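PDB 3C7T: ecdysteroid-phosphate phosphatase from Bombyx mori, which hydrolyses ecdysteroid phosphates, above all ecdysone 22-phosphate, to release the active hormones, and also acts as a protein tyrosine phosphatase. Local coordinates for residues P25-N30 against V34-N39; W65-L70 against S248-S253; K150-M155 against V177-K182; L203-D208 against Q214-G219. One frame throughout, in Å; residues are numbered along the deposited sequence.

In the fold
The contacts lie in the C-terminal histidine phosphatase domain, whose mixed sheet is flanked by helices. Interaction 1 comes first along the chain and closes before interaction 2 opens; interactions 3 and 4 follow in series inside the loop that interaction 2 closes. Interactions 1 and 2 have centres 22 Å apart, and both touch the second subunit of the homodimer: Asp-37 and Asn-39 of one chain bond to Ile-249 of the other. Interactions 3 and 4, centres 18 Å apart, meet where Val-177 of helix 162-179 packs on Leu-203 and Leu-206. The centre of interaction 1 lies 39 Å and 43 Å from theirs, across the chain's centre, so dimer contacts and the pair at helix 162-179 occupy separate regions.

Interaction 1 of 4, residues P25-N30 against V34-N39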
loop_
_atom_site.group_PDB
_atom_site.type_symbol
_atom_site.label_atom_id
_atom_site.label_comp_id
_atom_site.label_asym_id
_atom_site.label_seq_id
_atom_site.Cartn_x
_atom_site.Cartn_y
_atom_site.Cartn_z
ATOM N N PRO A 25 -4.220 -16.036 -16.945
ATOM C CA PRO A 25 -3.392 -16.984 -17.683
ATOM C C PRO A 25 -1.918 -16.878 -17.343
ATOM O O PRO A 25 -1.191 -17.881 -17.448
ATOM C CB PRO A 25 -3.644 -16.629 -19.168
ATOM C CG PRO A 25 -4.161 -15.292 -19.179
ATOM C CD PRO A 25 -4.874 -15.069 -17.851
ATOM N N HIS A 26 -1.468 -15.699 -16.913
ATOM C CA HIS A 26 -0.071 -15.592 -16.501
ATOM C C HIS A 26 0.250 -16.365 -15.199
ATOM O O HIS A 26 1.296 -17.014 -15.105
ATOM C CB HIS A 26 0.348 -14.136 -16.332
ATOM C CG HIS A 26 1.808 -13.975 -16.037
ATOM N ND1 HIS A 26 2.771 -14.055 -17.016
ATOM C CD2 HIS A 26 2.467 -13.711 -14.881
ATOM C CE1 HIS A 26 3.965 -13.885 -16.473
ATOM N NE2 HIS A 26 3.808 -13.675 -15.178
ATOM N N CYS A 27 -0.648 -16.291 -14.221
ATOM C CA CYS A 27 -0.382 -16.826 -12.873
ATOM C C CYS A 27 -0.822 -18.272 -12.688
ATOM O O CYS A 27 -0.302 -18.977 -11.829
ATOM C CB CYS A 27 -1.068 -15.962 -11.814
ATOM S SG CYS A 27 -0.332 -14.302 -11.694
ATOM N N PHE A 28 -1.789 -18.721 -13.477
ATOM C CA PHE A 28 -2.271 -20.097 -13.311
ATOM C C PHE A 28 -1.443 -21.005 -14.187
ATOM O O PHE A 28 -1.346 -20.797 -15.391
ATOM C CB PHE A 28 -3.756 -20.217 -13.637
ATOM C CG PHE A 28 -4.661 -19.896 -12.481
ATOM C CD1 PHE A 28 -5.022 -18.578 -12.194
ATOM C CD2 PHE A 28 -5.148 -20.918 -11.668
ATOM C CE1 PHE A 28 -5.872 -18.288 -11.125
ATOM C CE2 PHE A 28 -5.986 -20.642 -10.594
ATOM C CZ PHE A 28 -6.355 -19.339 -10.318
ATOM N N GLU A 29 -0.820 -21.998 -13.555
ATOM C CA GLU A 29 -0.030 -23.018 -14.235
ATOM C C GLU A 29 -0.654 -24.361 -13.869
ATOM O O GLU A 29 -0.644 -24.757 -12.694
ATOM C CB GLU A 29 1.442 -22.975 -13.795
ATOM C CG GLU A 29 2.065 -21.576 -13.655
ATOM C CD GLU A 29 3.524 -21.621 -13.195
ATOM O OE1 GLU A 29 3.892 -22.569 -12.464
ATOM O OE2 GLU A 29 4.305 -20.708 -13.554
ATOM N N ASN A 30 -1.204 -25.035 -14.878
ATOM C CA ASN A 30 -1.977 -26.271 -14.700
ATOM C C ASN A 30 -3.064 -26.160 -13.630
ATOM O O ASN A 30 -3.125 -26.985 -12.708
ATOM C CB ASN A 30 -1.053 -27.469 -14.422
ATOM C CG ASN A 30 -0.661 -28.207 -15.693
ATOM O OD1 ASN A 30 -1.523 -28.588 -16.501
ATOM N ND2 ASN A 30 0.648 -28.408 -15.884
ATOM N N VAL A 34 -0.113 -19.394 -9.032
ATOM C CA VAL A 34 1.217 -19.093 -8.497
ATOM C C VAL A 34 1.282 -17.577 -8.344
ATOM O O VAL A 34 0.996 -16.866 -9.295
ATOM C CB VAL A 34 2.349 -19.531 -9.456
ATOM C CG1 VAL A 34 3.707 -19.011 -8.966
ATOM C CG2 VAL A 34 2.352 -21.079 -9.677
ATOM N N ARG A 35 1.646 -17.073 -7.165
ATOM C CA ARG A 35 1.796 -15.621 -7.018
ATOM C C ARG A 35 3.045 -15.170 -7.795
ATOM O O ARG A 35 4.171 -15.616 -7.506
ATOM C CB ARG A 35 1.920 -15.229 -5.548
ATOM C CG ARG A 35 1.921 -13.706 -5.321
ATOM C CD ARG A 35 2.231 -13.369 -3.886
ATOM N NE ARG A 35 3.587 -13.762 -3.495
ATOM C CZ ARG A 35 4.282 -13.190 -2.503
ATOM N NH1 ARG A 35 3.781 -12.158 -1.823
ATOM N NH2 ARG A 35 5.497 -13.642 -2.219
ATOM N N LYS A 36 2.866 -14.292 -8.774
ATOM C CA LYS A 36 3.997 -13.829 -9.557
ATOM C C LYS A 36 4.380 -12.357 -9.333
ATOM O O LYS A 36 5.248 -11.831 -10.038
ATOM C CB LYS A 36 3.736 -14.111 -11.036
ATOM C CG LYS A 36 3.637 -15.634 -11.258
ATOM C CD LYS A 36 4.118 -16.063 -12.587
ATOM C CE LYS A 36 3.986 -17.560 -12.693
ATOM N NZ LYS A 36 3.714 -17.897 -14.115
ATOM N N ASP A 37 3.721 -11.719 -8.368
ATOM C CA ASP A 37 3.992 -10.318 -8.045
ATOM C C ASP A 37 3.666 -10.111 -6.583
ATOM O O ASP A 37 2.716 -10.712 -6.083
ATOM C CB ASP A 37 3.102 -9.399 -8.900
ATOM C CG ASP A 37 3.539 -7.918 -8.823
ATOM O OD1 ASP A 37 4.475 -7.536 -9.548
ATOM O OD2 ASP A 37 2.923 -7.147 -8.054
ATOM N N LEU A 38 4.419 -9.243 -5.901
ATOM C CA LEU A 38 4.175 -9.042 -4.459
ATOM C C LEU A 38 2.849 -8.383 -4.158
ATOM O O LEU A 38 2.335 -8.541 -3.062
ATOM C CB LEU A 38 5.294 -8.251 -3.782
ATOM C CG LEU A 38 6.666 -8.882 -3.823
ATOM C CD1 LEU A 38 7.625 -7.862 -3.198
ATOM C CD2 LEU A 38 6.660 -10.207 -3.037
ATOM N N ASN A 39 2.303 -7.637 -5.119
ATOM C CA ASN A 39 1.029 -6.984 -4.917
ATOM C C ASN A 39 -0.158 -7.877 -5.349
ATOM O O ASN A 39 -1.319 -7.471 -5.275
ATOM C CB ASN A 39 1.044 -5.614 -5.640
ATOM C CG ASN A 39 -0.082 -4.707 -5.220
ATOM O OD1 ASN A 39 -0.508 -4.709 -4.061
ATOM N ND2 ASN A 39 -0.565 -3.894 -6.170
#
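A two-stranded antiparallel hairpin, strands 28-29 and 32-33, grows out of helix 23-27, and this contact ties its two ends together on the protein surface. Val-34 N donates to Cys-27 O (2.8 Å), joining the last helical residue to the chain just after the hairpin. Val-34 also sends CG2 against the Glu-29 carboxylate, 3.5 Å from OE1. Lys-36 does the rest, its chain kinked at the second and fourth torsions as it runs back over the helix end. Its CD lies 3.5 Å from His-26 NE2 and its end passes over one face of the imidazole, which chi1 of -174° brings round beside it, while its CB rests on Cys-27 SG. The ammonium group then finds two oxygens: His-26 O, a carbonyl in the last turn of the helix, and the carboxylate of Glu-29, in a salt bridge. Nearby, Asp-37 makes an Asx turn to Asn-39 N and a salt bridge to Arg-255, and bonds to Ile-249 of the second subunit. Lys-36 NZ is 2.8 Å from His-26 O and 2.9 Å from Glu-29 OE2, which it meets on the anti side, 24° out of the carboxylate plane.

Interaction 2 of 4, residues W65-L70 against S248-S253; sequences WFQAQL and SINSSS
Gln-67 of helix 62-77 reaches Asn-250, in the extended tail after strand 239-241, through a single amide-to-amide hydrogen bond. From CB its chain leaves with CG anti to the carbonyl carbon (chi1 -66°) and stays extended, which carries the amide well clear of the helix; along the way the side chain packs on Tyr-227 and Cys-228. At CD the amide divides its work: OE1 accepts from the backbone N of Glu-14, and NE2 donates to Asn-250 OD1 at 3.1 Å. The bond is moderately bent, 143° at the hydrogen, and OD1 lies close to the Gln-67 amide plane although the two amides are inclined 43° to each other. Asn-250 is held from its other end too, since its ND2 gives a hydrogen to Ser-251 O at 3.0 Å. Shortened to an alanine here, Asn-250 would probably no longer offer Gln-67 NE2 an acceptor, leaving the Gln-67 amide less firmly fixed in rotation. The side chain of Gln-67 lies about 7 Å from that of His-12, the residue phosphorylated during catalysis, and the tail carrying Asn-250 also pairs with the second subunit. Two neutral amides, each bonded at both its oxygen and its nitrogen, thus link a helix beside the active site to a dimer-forming segment by directional bonding without any net charge.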
loop_
_atom_site.group_PDB
_atom_site.type_symbol
_atom_site.label_atom_id
_atom_site.label_comp_id
_atom_site.label_asym_id
_atom_site.label_seq_id
_atom_site.Cartn_x
_atom_site.Cartn_y
_atom_site.Cartn_z
ATOM N N TRP A 65 -6.383 -4.242 -0.173
ATOM C CA TRP A 65 -6.614 -4.605 1.233
ATOM C C TRP A 65 -6.069 -3.550 2.192
ATOM O O TRP A 65 -6.757 -3.164 3.128
ATOM C CB TRP A 65 -5.949 -5.935 1.544
ATOM C CG TRP A 65 -6.756 -7.091 1.116
ATOM C CD1 TRP A 65 -6.790 -7.651 -0.133
ATOM C CD2 TRP A 65 -7.645 -7.858 1.935
ATOM N NE1 TRP A 65 -7.656 -8.744 -0.133
ATOM C CE2 TRP A 65 -8.180 -8.885 1.124
ATOM C CE3 TRP A 65 -8.024 -7.790 3.296
ATOM C CZ2 TRP A 65 -9.101 -9.836 1.618
ATOM C CZ3 TRP A 65 -8.931 -8.739 3.790
ATOM C CH2 TRP A 65 -9.448 -9.750 2.949
ATOM N N PHE A 66 -4.843 -3.091 1.947
ATOM C CA PHE A 66 -4.182 -2.096 2.826
ATOM C C PHE A 66 -4.911 -0.753 2.843
ATOM O O PHE A 66 -5.106 -0.139 3.892
ATOM C CB PHE A 66 -2.740 -1.914 2.347
ATOM C CG PHE A 66 -1.912 -1.040 3.229
ATOM C CD1 PHE A 66 -1.589 -1.426 4.524
ATOM C CD2 PHE A 66 -1.434 0.174 2.750
ATOM C CE1 PHE A 66 -0.789 -0.590 5.343
ATOM C CE2 PHE A 66 -0.627 1.013 3.557
ATOM C CZ PHE A 66 -0.323 0.623 4.861
ATOM N N GLN A 67 -5.356 -0.298 1.670
ATOM C CA GLN A 67 -6.212 0.903 1.584
ATOM C C GLN A 67 -7.463 0.789 2.436
ATOM O O GLN A 67 -7.815 1.734 3.156
ATOM C CB GLN A 67 -6.615 1.158 0.117
ATOM C CG GLN A 67 -5.414 1.531 -0.759
ATOM C CD GLN A 67 -5.722 1.568 -2.276
ATOM O OE1 GLN A 67 -6.641 0.880 -2.761
ATOM N NE2 GLN A 67 -4.899 2.328 -3.051
ATOM N N ALA A 68 -8.119 -0.366 2.379
ATOM C CA ALA A 68 -9.360 -0.578 3.177
ATOM C C ALA A 68 -9.016 -0.586 4.666
ATOM O O ALA A 68 -9.735 -0.032 5.495
ATOM C CB ALA A 68 -10.016 -1.882 2.760
ATOM N N GLN A 69 -7.900 -1.220 4.999
ATOM C CA GLN A 69 -7.420 -1.274 6.383
ATOM C C GLN A 69 -7.133 0.109 6.944
ATOM O O GLN A 69 -7.476 0.390 8.078
ATOM C CB GLN A 69 -6.175 -2.132 6.476
ATOM C CG GLN A 69 -6.468 -3.587 6.257
ATOM C CD GLN A 69 -5.242 -4.417 5.888
ATOM O OE1 GLN A 69 -4.096 -3.958 5.979
ATOM N NE2 GLN A 69 -5.486 -5.649 5.470
ATOM N N LEU A 70 -6.518 0.972 6.138
ATOM C CA LEU A 70 -6.229 2.333 6.553
ATOM C C LEU A 70 -7.485 3.119 6.897
ATOM O O LEU A 70 -7.488 3.924 7.868
ATOM C CB LEU A 70 -5.451 3.067 5.468
ATOM C CG LEU A 70 -4.013 2.607 5.331
ATOM C CD1 LEU A 70 -3.458 3.325 4.085
ATOM C CD2 LEU A 70 -3.190 2.915 6.602
ATOM N N SER A 248 -7.145 9.933 1.399
ATOM C CA SER A 248 -5.847 9.284 1.156
ATOM C C SER A 248 -5.357 9.512 -0.271
ATOM O O SER A 248 -6.181 9.621 -1.192
ATOM C CB SER A 248 -6.002 7.774 1.393
ATOM O OG SER A 248 -4.733 7.147 1.430
ATOM N N ILE A 249 -4.037 9.515 -0.471
ATOM C CA ILE A 249 -3.460 9.506 -1.808
ATOM C C ILE A 249 -2.210 8.648 -1.814
ATOM O O ILE A 249 -1.388 8.717 -0.895
ATOM C CB ILE A 249 -3.078 10.950 -2.315
ATOM C CG1 ILE A 249 -2.509 10.893 -3.727
ATOM C CG2 ILE A 249 -2.169 11.682 -1.312
ATOM C CD1 ILE A 249 -2.086 12.242 -4.300
ATOM N N ASN A 250 -2.041 7.857 -2.867
ATOM C CA ASN A 250 -0.750 7.184 -3.083
ATOM C C ASN A 250 -0.340 7.265 -4.545
ATOM O O ASN A 250 -1.190 7.453 -5.430
ATOM C CB ASN A 250 -0.746 5.727 -2.595
ATOM C CG ASN A 250 -1.697 4.850 -3.356
ATOM O OD1 ASN A 250 -2.860 4.692 -2.944
ATOM N ND2 ASN A 250 -1.239 4.278 -4.476
ATOM N N SER A 251 0.960 7.133 -4.787
ATOM C CA SER A 251 1.475 7.153 -6.144
ATOM C C SER A 251 1.623 5.726 -6.674
ATOM O O SER A 251 1.381 4.741 -5.950
ATOM C CB SER A 251 2.812 7.893 -6.203
ATOM O OG SER A 251 3.832 7.157 -5.557
ATOM N N SER A 252 1.997 5.605 -7.941
ATOM C CA SER A 252 2.192 4.302 -8.562
ATOM C C SER A 252 3.643 3.818 -8.336
ATOM O O SER A 252 4.528 4.594 -7.900
ATOM C CB SER A 252 1.964 4.445 -10.078
ATOM O OG SER A 252 2.962 5.313 -10.618
ATOM N N SER A 253 3.898 2.553 -8.646
ATOM C CA SER A 253 5.242 2.027 -8.642
ATOM C C SER A 253 5.246 0.855 -9.603
ATOM O O SER A 253 4.425 -0.081 -9.462
ATOM C CB SER A 253 5.683 1.589 -7.224
ATOM O OG SER A 253 7.071 1.205 -7.255
#

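Interaction 3 of 4, residues K150-M155 against V177-K182; sequences KPYVEM and VNDTEK
A lone phenol-to-carboxylate hydrogen bond on the protein surface joins the loop before helix 162-179 to Asp-179, at the C-terminal side of that same helix. Tyr-152 and Asp-179 reach toward one another from their two segments, and Tyr-152 OH donates to Asp-179 OD2 at 2.7 Å. The carboxylate oxygen sits at the ring's edge, near its plane, 3.2 Å from CE1, while the two flat groups are turned 59° apart. OD2 is met on its anti side, 29° out of the carboxylate plane. The negative charge beside the phenol would be expected to favour its protonated form. A phenylalanine in place of Tyr-152 would keep the ring but is likely to leave Asp-179 OD2 without this donor and the loop without this polar tie. The Tyr-152 side chain also touches Ala-175 of helix 162-179, and Val-153 beside it packs on Arg-168 and Val-171, so the loop runs back along the helix, while Thr-180 just beyond Asp-179 touches strand 84-87 of the central sheet.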
loop_
_atom_site.group_PDB
_atom_site.type_symbol
_atom_site.label_atom_id
_atom_site.label_comp_id
_atom_site.label_asym_id
_atom_site.label_seq_id
_atom_site.Cartn_x
_atom_site.Cartn_y
_atom_site.Cartn_z
ATOM N N LYS A 150 -30.536 -12.214 5.078
ATOM C CA LYS A 150 -31.482 -12.319 3.963
ATOM C C LYS A 150 -31.553 -10.968 3.231
ATOM O O LYS A 150 -32.033 -9.983 3.795
ATOM C CB LYS A 150 -32.858 -12.803 4.454
ATOM C CG LYS A 150 -32.872 -14.291 4.881
ATOM C CD LYS A 150 -33.955 -14.608 5.912
ATOM C CE LYS A 150 -33.697 -15.943 6.635
ATOM N NZ LYS A 150 -32.522 -15.897 7.583
ATOM N N PRO A 151 -31.014 -10.907 1.991
ATOM C CA PRO A 151 -30.864 -9.648 1.251
ATOM C C PRO A 151 -32.171 -8.943 0.930
ATOM O O PRO A 151 -33.187 -9.600 0.692
ATOM C CB PRO A 151 -30.188 -10.080 -0.060
ATOM C CG PRO A 151 -29.579 -11.396 0.233
ATOM C CD PRO A 151 -30.490 -12.048 1.223
ATOM N N TYR A 152 -32.127 -7.611 0.905
ATOM C CA TYR A 152 -33.279 -6.800 0.508
ATOM C C TYR A 152 -33.642 -6.936 -0.958
ATOM O O TYR A 152 -34.816 -6.818 -1.327
ATOM C CB TYR A 152 -33.054 -5.326 0.835
ATOM C CG TYR A 152 -32.875 -5.062 2.300
ATOM C CD1 TYR A 152 -33.904 -5.342 3.212
ATOM C CD2 TYR A 152 -31.686 -4.527 2.788
ATOM C CE1 TYR A 152 -33.734 -5.103 4.580
ATOM C CE2 TYR A 152 -31.513 -4.281 4.140
ATOM C CZ TYR A 152 -32.543 -4.565 5.026
ATOM O OH TYR A 152 -32.369 -4.319 6.348
ATOM N N VAL A 153 -32.626 -7.162 -1.784
ATOM C CA VAL A 153 -32.786 -7.248 -3.226
ATOM C C VAL A 153 -32.236 -8.571 -3.724
ATOM O O VAL A 153 -31.106 -8.955 -3.421
ATOM C CB VAL A 153 -32.100 -6.067 -3.976
ATOM C CG1 VAL A 153 -32.086 -6.315 -5.468
ATOM C CG2 VAL A 153 -32.801 -4.742 -3.666
ATOM N N GLU A 154 -33.088 -9.265 -4.467
ATOM C CA GLU A 154 -32.728 -10.429 -5.236
ATOM C C GLU A 154 -32.386 -9.877 -6.609
ATOM O O GLU A 154 -33.143 -9.070 -7.162
ATOM C CB GLU A 154 -33.950 -11.355 -5.315
ATOM C CG GLU A 154 -33.897 -12.433 -6.397
ATOM C CD GLU A 154 -33.365 -13.754 -5.873
ATOM O OE1 GLU A 154 -34.102 -14.441 -5.119
ATOM O OE2 GLU A 154 -32.207 -14.099 -6.218
ATOM N N MET A 155 -31.260 -10.291 -7.175
ATOM C CA MET A 155 -30.869 -9.740 -8.463
ATOM C C MET A 155 -30.404 -10.806 -9.463
ATOM O O MET A 155 -29.718 -11.763 -9.100
ATOM C CB MET A 155 -29.807 -8.661 -8.255
ATOM C CG MET A 155 -29.532 -7.803 -9.457
ATOM S SD MET A 155 -27.903 -7.094 -9.248
ATOM C CE MET A 155 -26.884 -8.575 -9.187
ATOM N N VAL A 177 -31.144 1.524 6.464
ATOM C CA VAL A 177 -31.173 2.675 7.367
ATOM C C VAL A 177 -32.444 2.659 8.252
ATOM O O VAL A 177 -32.391 2.939 9.465
ATOM C CB VAL A 177 -31.053 3.997 6.578
ATOM C CG1 VAL A 177 -31.400 5.189 7.447
ATOM C CG2 VAL A 177 -29.639 4.160 6.026
ATOM N N ASN A 178 -33.577 2.318 7.641
ATOM C CA ASN A 178 -34.829 2.145 8.402
ATOM C C ASN A 178 -34.778 1.015 9.430
ATOM O O ASN A 178 -35.178 1.219 10.586
ATOM C CB ASN A 178 -36.020 1.986 7.463
ATOM C CG ASN A 178 -36.400 3.291 6.783
ATOM O OD1 ASN A 178 -36.255 4.370 7.357
ATOM N ND2 ASN A 178 -36.896 3.195 5.561
ATOM N N ASP A 179 -34.253 -0.143 9.026
ATOM C CA ASP A 179 -34.184 -1.334 9.890
ATOM C C ASP A 179 -33.183 -1.302 11.057
ATOM O O ASP A 179 -33.254 -2.151 11.952
ATOM C CB ASP A 179 -33.944 -2.593 9.045
ATOM C CG ASP A 179 -35.066 -2.862 8.056
ATOM O OD1 ASP A 179 -36.100 -2.145 8.087
ATOM O OD2 ASP A 179 -34.911 -3.794 7.230
ATOM N N THR A 180 -32.263 -0.341 11.056
ATOM C CA THR A 180 -31.272 -0.216 12.127
ATOM C C THR A 180 -31.504 1.017 13.008
ATOM O O THR A 180 -30.741 1.266 13.950
ATOM C CB THR A 180 -29.830 -0.151 11.556
ATOM O OG1 THR A 180 -29.748 0.914 10.601
ATOM C CG2 THR A 180 -29.459 -1.475 10.893
ATOM N N GLU A 181 -32.554 1.782 12.699
ATOM C CA GLU A 181 -32.856 3.024 13.409
ATOM C C GLU A 181 -33.061 2.780 14.912
ATOM O O GLU A 181 -32.482 3.494 15.741
ATOM C CB GLU A 181 -34.075 3.716 12.788
ATOM C CG GLU A 181 -34.230 5.191 13.169
ATOM C CD GLU A 181 -35.473 5.835 12.559
ATOM O OE1 GLU A 181 -35.772 5.582 11.373
ATOM O OE2 GLU A 181 -36.162 6.603 13.272
ATOM N N LYS A 182 -33.861 1.763 15.247
ATOM C CA LYS A 182 -34.140 1.387 16.647
ATOM C C LYS A 182 -32.846 1.072 17.405
ATOM O O LYS A 182 -32.602 1.616 18.491
ATOM C CB LYS A 182 -35.075 0.177 16.692
ATOM C CG LYS A 182 -35.797 -0.036 18.021
ATOM C CD LYS A 182 -36.761 -1.215 17.917
ATOM C CE LYS A 182 -37.687 -1.334 19.135
ATOM N NZ LYS A 182 -36.947 -1.750 20.359
#

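Interaction 4 of 4, residues L203-D208 against Q214-G219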
loop_
_atom_site.group_PDB
_atom_site.type_symbol
_atom_site.label_atom_id
_atom_site.label_comp_id
_atom_site.label_asym_id
_atom_site.label_seq_id
_atom_site.Cartn_x
_atom_site.Cartn_y
_atom_site.Cartn_z
ATOM N N LEU A 203 -30.588 8.775 1.191
ATOM C CA LEU A 203 -30.799 9.362 2.519
ATOM C C LEU A 203 -31.462 10.737 2.484
ATOM O O LEU A 203 -32.278 11.057 3.358
ATOM C CB LEU A 203 -29.506 9.361 3.344
ATOM C CG LEU A 203 -29.227 8.020 4.045
ATOM C CD1 LEU A 203 -28.949 6.900 3.055
ATOM C CD2 LEU A 203 -28.070 8.142 5.014
ATOM N N HIS A 204 -31.144 11.531 1.466
ATOM C CA HIS A 204 -31.889 12.765 1.218
ATOM C C HIS A 204 -33.366 12.483 0.906
ATOM O O HIS A 204 -34.251 13.239 1.332
ATOM C CB HIS A 204 -31.229 13.607 0.120
ATOM C CG HIS A 204 -30.046 14.393 0.605
ATOM N ND1 HIS A 204 -29.118 14.950 -0.250
ATOM C CD2 HIS A 204 -29.630 14.690 1.857
ATOM C CE1 HIS A 204 -28.194 15.577 0.457
ATOM N NE2 HIS A 204 -28.476 15.426 1.739
ATOM N N ARG A 205 -33.631 11.381 0.205
ATOM C CA ARG A 205 -35.010 10.967 -0.073
ATOM C C ARG A 205 -35.762 10.461 1.167
ATOM O O ARG A 205 -36.995 10.337 1.141
ATOM C CB ARG A 205 -35.057 9.955 -1.221
ATOM C CG ARG A 205 -34.968 10.632 -2.579
ATOM C CD ARG A 205 -34.696 9.660 -3.700
ATOM N NE ARG A 205 -34.485 10.335 -4.992
ATOM C CZ ARG A 205 -33.395 11.022 -5.330
ATOM N NH1 ARG A 205 -32.383 11.161 -4.473
ATOM N NH2 ARG A 205 -33.321 11.583 -6.526
ATOM N N LEU A 206 -35.033 10.170 2.244
ATOM C CA LEU A 206 -35.654 9.802 3.518
ATOM C C LEU A 206 -36.066 11.032 4.325
ATOM O O LEU A 206 -36.808 10.920 5.305
ATOM C CB LEU A 206 -34.750 8.883 4.349
ATOM C CG LEU A 206 -34.570 7.441 3.859
ATOM C CD1 LEU A 206 -33.508 6.717 4.677
ATOM C CD2 LEU A 206 -35.877 6.669 3.894
ATOM N N ARG A 207 -35.587 12.201 3.909
ATOM C CA ARG A 207 -36.003 13.463 4.509
ATOM C C ARG A 207 -37.306 13.946 3.889
ATOM O O ARG A 207 -37.638 13.614 2.747
ATOM C CB ARG A 207 -34.938 14.544 4.334
ATOM C CG ARG A 207 -33.680 14.362 5.175
ATOM C CD ARG A 207 -32.603 15.346 4.732
ATOM N NE ARG A 207 -32.927 16.721 5.106
ATOM C CZ ARG A 207 -32.186 17.490 5.904
ATOM N NH1 ARG A 207 -31.036 17.049 6.413
ATOM N NH2 ARG A 207 -32.589 18.724 6.180
ATOM N N ASP A 208 -38.039 14.742 4.653
ATOM C CA ASP A 208 -39.258 15.366 4.168
ATOM C C ASP A 208 -39.041 16.864 3.986
ATOM O O ASP A 208 -39.842 17.544 3.347
ATOM C CB ASP A 208 -40.405 15.073 5.135
ATOM C CG ASP A 208 -40.928 13.649 4.999
ATOM O OD1 ASP A 208 -41.080 13.190 3.850
ATOM O OD2 ASP A 208 -41.185 12.990 6.032
ATOM N N GLN A 214 -32.178 16.439 -6.604
ATOM C CA GLN A 214 -31.586 16.043 -7.874
ATOM C C GLN A 214 -31.974 14.624 -8.307
ATOM O O GLN A 214 -31.815 13.671 -7.531
ATOM C CB GLN A 214 -30.069 16.159 -7.755
ATOM C CG GLN A 214 -29.481 17.368 -8.450
ATOM C CD GLN A 214 -28.557 16.977 -9.598
ATOM O OE1 GLN A 214 -27.447 17.513 -9.726
ATOM N NE2 GLN A 214 -28.998 16.022 -10.425
ATOM N N PRO A 215 -32.502 14.480 -9.544
ATOM C CA PRO A 215 -32.724 13.158 -10.120
ATOM C C PRO A 215 -31.401 12.401 -10.161
ATOM O O PRO A 215 -30.346 13.023 -10.316
ATOM C CB PRO A 215 -33.198 13.469 -11.545
ATOM C CG PRO A 215 -33.795 14.821 -11.451
ATOM C CD PRO A 215 -32.944 15.551 -10.460
ATOM N N TYR A 216 -31.466 11.084 -9.989
ATOM C CA TYR A 216 -30.294 10.216 -10.078
ATOM C C TYR A 216 -29.679 10.261 -11.486
ATOM O O TYR A 216 -30.402 10.241 -12.484
ATOM C CB TYR A 216 -30.687 8.779 -9.764
ATOM C CG TYR A 216 -31.016 8.464 -8.318
ATOM C CD1 TYR A 216 -30.029 8.507 -7.332
ATOM C CD2 TYR A 216 -32.306 8.058 -7.949
ATOM C CE1 TYR A 216 -30.315 8.187 -6.004
ATOM C CE2 TYR A 216 -32.605 7.734 -6.622
ATOM C CZ TYR A 216 -31.603 7.805 -5.657
ATOM O OH TYR A 216 -31.867 7.490 -4.348
ATOM N N GLU A 217 -28.345 10.302 -11.543
ATOM C CA GLU A 217 -27.594 10.474 -12.791
ATOM C C GLU A 217 -26.368 9.582 -12.793
ATOM O O GLU A 217 -25.539 9.683 -11.887
ATOM C CB GLU A 217 -27.038 11.896 -12.876
ATOM C CG GLU A 217 -27.898 12.929 -13.525
ATOM C CD GLU A 217 -27.109 14.206 -13.777
ATOM O OE1 GLU A 217 -26.559 14.791 -12.807
ATOM O OE2 GLU A 217 -27.028 14.624 -14.954
ATOM N N ILE A 218 -26.223 8.739 -13.813
ATOM C CA ILE A 218 -24.924 8.135 -14.086
ATOM C C ILE A 218 -24.182 9.206 -14.896
ATOM O O ILE A 218 -24.702 9.725 -15.892
ATOM C CB ILE A 218 -25.045 6.794 -14.895
ATOM C CG1 ILE A 218 -25.590 5.652 -14.016
ATOM C CG2 ILE A 218 -23.712 6.402 -15.539
ATOM C CD1 ILE A 218 -24.550 4.949 -13.124
ATOM N N GLY A 219 -22.988 9.567 -14.465
ATOM C CA GLY A 219 -22.217 10.530 -15.253
ATOM C C GLY A 219 -22.371 11.954 -14.766
ATOM O O GLY A 219 -22.001 12.891 -15.470
HETATM O O HOH W 1 -30.068 12.505 -5.741
#
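With CG anti to the carbonyl carbon (chi1 -80°) and the chain extended to NE, Arg-205 reaches Tyr-216, where chi4 of 73° turns the guanidinium flat onto one face of the ring. The planes, 16° apart, stack with their centres 3.9 Å from each other. Tyr-216 CE2 lies over the middle of the guanidinium, whereas Arg-205 CZ is offset toward the ring's rim; this is a cation-pi contact, the two chains running antiparallel. It joins the type I turn from His-204 to Arg-207 to the loop leading toward strand 230-235 of the histidine phosphatase fold. Arg-205 NH2 donates to Gln-214 O at 2.8 Å, an acceptor tilted a little from the guanidinium plane. A water accepts from Arg-205 NH1 at 3.0 Å and donates to the same carbonyl oxygen at 2.8 Å, so Gln-214 O receives two hydrogens. NH1 is also bonded to Gly-201 O. Tyr-216 in turn stacks with Phe-166 and bonds through OH to Glu-170, both on helix 162-179.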